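Local structure of quinone oxidoreductase (Escherichia coli, 1QOR) at residues A[126-131]-A[151-156]. The protein catalyses the one-electron reduction of quinones to semiquinones with NADPH as the electron donor, working as a homodimer. Numbering follows the deposited sequence.
Sequences LTVYYL and GGVGLI. With NDP (NADPH dihydro-nicotinamide-adenine-dinucleotide phosphate), chain D.
In the Rossmann-fold cofactor site, the glycine-rich turn into helix 152-164 packs through Val153 and Ile156 against Val128 of helix 115-135. Val128 CG2 lies 3.7 Å from Val153 CG1 and 3.8 Å from Ile156 CG2; three beta-branched side chains suit this buried seam, offering compact methyls to one another, and Val128 CG2 also rests against Val153 O. That methyl is anti to the carbonyl carbon of Val128, whereas the CG1 it meets is anti to the backbone N of Val153 (chi1 169°). At its N-terminal end helix 152-164 grips the diphosphate of NADPH: Gly152 N donates almost straight (173°) to NDP O1A at 3.0 Å, and Val153 N to NDP O1N at 2.8 Å. Glycine suits position 151 because, with no side chain in the way, NDP O2A comes to 3.4 Å from Gly151 CA. Helix 115-135 serves the nicotinamide end. Thr127 brings both branches to the ring, CG2 standing 3.4 Å from NDP C4N, while its OG1 is hydrogen-bonded to Leu123 O; an alanine here would probably open a gap beside C4N and lose the hydroxyl's bond to Leu123 O. Tyr130 stacks its ring with Tyr269, and NDP O7N, in the plane of the Tyr130 ring at its edge, accepts from Tyr130 OH at 2.6 Å.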
loop_
_atom_site.group_PDB
_atom_site.type_symbol
_atom_site.label_atom_id
_atom_site.label_comp_id
_atom_site.label_asym_id
_atom_site.label_seq_id
_atom_site.Cartn_x
_atom_site.Cartn_y
_atom_site.Cartn_z
ATOM N N LEU A 126 9.325 -1.846 -20.256
ATOM C CA LEU A 126 8.866 -2.971 -19.418
ATOM C C LEU A 126 8.279 -2.373 -18.124
ATOM O O LEU A 126 7.292 -2.896 -17.549
ATOM C CB LEU A 126 10.050 -3.888 -19.102
ATOM C CG LEU A 126 10.649 -4.674 -20.290
ATOM C CD1 LEU A 126 11.788 -5.494 -19.765
ATOM C CD2 LEU A 126 9.646 -5.634 -20.912
ATOM N N THR A 127 8.896 -1.294 -17.645
ATOM C CA THR A 127 8.388 -0.609 -16.469
ATOM C C THR A 127 6.987 -0.016 -16.760
ATOM O O THR A 127 6.031 -0.225 -16.005
ATOM C CB THR A 127 9.309 0.528 -16.090
ATOM O OG1 THR A 127 10.610 -0.012 -15.877
ATOM C CG2 THR A 127 8.837 1.211 -14.820
ATOM N N VAL A 128 6.841 0.656 -17.904
ATOM C CA VAL A 128 5.545 1.250 -18.212
ATOM C C VAL A 128 4.516 0.147 -18.358
ATOM O O VAL A 128 3.385 0.269 -17.884
ATOM C CB VAL A 128 5.600 2.169 -19.459
ATOM C CG1 VAL A 128 4.192 2.470 -19.972
ATOM C CG2 VAL A 128 6.329 3.449 -19.102
ATOM N N TYR A 129 4.920 -0.958 -18.961
ATOM C CA TYR A 129 3.990 -2.046 -19.126
ATOM C C TYR A 129 3.469 -2.592 -17.780
ATOM O O TYR A 129 2.241 -2.714 -17.601
ATOM C CB TYR A 129 4.624 -3.174 -19.956
ATOM C CG TYR A 129 3.783 -4.436 -20.014
ATOM C CD1 TYR A 129 2.672 -4.522 -20.848
ATOM C CD2 TYR A 129 4.105 -5.550 -19.221
ATOM C CE1 TYR A 129 1.918 -5.655 -20.908
ATOM C CE2 TYR A 129 3.350 -6.714 -19.273
ATOM C CZ TYR A 129 2.273 -6.750 -20.128
ATOM O OH TYR A 129 1.603 -7.927 -20.288
ATOM N N TYR A 130 4.351 -2.958 -16.839
ATOM C CA TYR A 130 3.796 -3.530 -15.600
ATOM C C TYR A 130 3.056 -2.466 -14.789
ATOM O O TYR A 130 2.016 -2.736 -14.191
ATOM C CB TYR A 130 4.836 -4.306 -14.753
ATOM C CG TYR A 130 5.674 -3.452 -13.821
ATOM C CD1 TYR A 130 5.142 -2.912 -12.650
ATOM C CD2 TYR A 130 7.020 -3.216 -14.097
ATOM C CE1 TYR A 130 5.966 -2.145 -11.768
ATOM C CE2 TYR A 130 7.821 -2.465 -13.244
ATOM C CZ TYR A 130 7.303 -1.931 -12.080
ATOM O OH TYR A 130 8.154 -1.190 -11.241
ATOM N N LEU A 131 3.569 -1.249 -14.785
ATOM C CA LEU A 131 2.884 -0.176 -14.080
ATOM C C LEU A 131 1.414 0.067 -14.508
ATOM O O LEU A 131 0.534 0.128 -13.664
ATOM C CB LEU A 131 3.656 1.118 -14.260
ATOM C CG LEU A 131 4.931 1.323 -13.448
ATOM C CD1 LEU A 131 5.515 2.690 -13.795
ATOM C CD2 LEU A 131 4.624 1.233 -11.962
ATOM N N GLY A 151 10.114 12.627 -19.122
ATOM C CA GLY A 151 11.352 11.873 -18.924
ATOM C C GLY A 151 11.405 10.588 -19.700
ATOM O O GLY A 151 10.515 10.311 -20.497
ATOM N N GLY A 152 12.443 9.779 -19.459
ATOM C CA GLY A 152 12.603 8.516 -20.175
ATOM C C GLY A 152 11.380 7.651 -20.044
ATOM O O GLY A 152 10.755 7.262 -21.038
ATOM N N VAL A 153 11.025 7.341 -18.800
ATOM C CA VAL A 153 9.850 6.542 -18.561
ATOM C C VAL A 153 8.612 7.386 -18.921
ATOM O O VAL A 153 7.687 6.876 -19.562
ATOM C CB VAL A 153 9.765 6.094 -17.060
ATOM C CG1 VAL A 153 8.417 5.491 -16.770
ATOM C CG2 VAL A 153 10.845 5.072 -16.729
ATOM N N GLY A 154 8.620 8.672 -18.537
ATOM C CA GLY A 154 7.469 9.555 -18.768
ATOM C C GLY A 154 6.920 9.584 -20.193
ATOM O O GLY A 154 5.750 9.247 -20.425
ATOM N N LEU A 155 7.790 9.903 -21.144
ATOM C CA LEU A 155 7.400 9.981 -22.543
ATOM C C LEU A 155 6.832 8.659 -23.080
ATOM O O LEU A 155 5.908 8.667 -23.929
ATOM C CB LEU A 155 8.571 10.508 -23.387
ATOM C CG LEU A 155 8.466 11.899 -24.056
ATOM C CD1 LEU A 155 7.487 12.906 -23.378
ATOM C CD2 LEU A 155 9.861 12.466 -24.224
ATOM N N ILE A 156 7.343 7.519 -22.593
ATOM C CA ILE A 156 6.792 6.240 -23.020
ATOM C C ILE A 156 5.411 6.087 -22.358
ATOM O O ILE A 156 4.452 5.586 -22.971
ATOM C CB ILE A 156 7.698 5.045 -22.622
ATOM C CG1 ILE A 156 8.984 5.066 -23.439
ATOM C CG2 ILE A 156 6.973 3.727 -22.830
ATOM C CD1 ILE A 156 10.050 4.035 -22.967
HETATM P PA NDP D . 14.058 10.594 -16.230
HETATM O O1A NDP D . 14.606 10.644 -17.609
HETATM O O2A NDP D . 12.582 10.610 -16.052
HETATM O O5B NDP D . 14.729 11.665 -15.331
HETATM C C5B NDP D . 14.251 12.009 -14.057
HETATM C C4B NDP D . 13.327 13.181 -14.190
HETATM O O4B NDP D . 12.728 13.231 -12.902
HETATM C C3B NDP D . 13.964 14.563 -14.393
HETATM O O3B NDP D . 14.212 14.781 -15.807
HETATM C C2B NDP D . 12.999 15.481 -13.658
HETATM O O2B NDP D . 12.042 15.959 -14.595
HETATM C C1B NDP D . 12.346 14.551 -12.544
HETATM N N9A NDP D . 12.829 15.106 -11.269
HETATM C C8A NDP D . 12.110 15.698 -10.314
HETATM N N7A NDP D . 12.918 16.112 -9.330
HETATM C C5A NDP D . 14.123 15.758 -9.717
HETATM C C6A NDP D . 15.295 16.014 -9.016
HETATM N N6A NDP D . 15.318 16.649 -7.851
HETATM N N1A NDP D . 16.418 15.587 -9.595
HETATM C C2A NDP D . 16.435 14.941 -10.794
HETATM N N3A NDP D . 15.302 14.706 -11.461
HETATM C C4A NDP D . 14.119 15.126 -10.925
HETATM O O3 NDP D . 14.570 9.184 -15.705
HETATM P PN NDP D . 14.239 7.670 -16.017
HETATM O O1N NDP D . 13.210 7.525 -17.109
HETATM O O2N NDP D . 15.541 6.911 -16.130
HETATM O O5D NDP D . 13.556 7.268 -14.573
HETATM C C5D NDP D . 12.428 7.914 -13.999
HETATM C C4D NDP D . 12.198 7.450 -12.599
HETATM O O4D NDP D . 11.709 6.089 -12.595
HETATM C C3D NDP D . 13.455 7.462 -11.737
HETATM O O3D NDP D . 13.142 7.937 -10.424
HETATM C C2D NDP D . 13.838 5.966 -11.727
HETATM O O2D NDP D . 14.637 5.640 -10.618
HETATM C C1D NDP D . 12.510 5.270 -11.652
HETATM N N1N NDP D . 12.318 3.916 -12.238
HETATM C C2N NDP D . 11.694 2.943 -11.498
HETATM C C3N NDP D . 11.515 1.695 -12.067
HETATM C C7N NDP D . 10.796 0.590 -11.304
HETATM O O7N NDP D . 10.593 -0.505 -11.816
HETATM N N7N NDP D . 10.419 0.917 -10.086
HETATM C C4N NDP D . 11.941 1.413 -13.355
HETATM C C5N NDP D . 12.573 2.419 -14.097
HETATM C C6N NDP D . 12.761 3.664 -13.521
HETATM P P2B NDP D . 11.295 17.431 -14.383
HETATM O O1X NDP D . 10.209 17.439 -15.386
HETATM O O2X NDP D . 10.802 17.430 -13.000
HETATM O O3X NDP D . 12.382 18.402 -14.618
#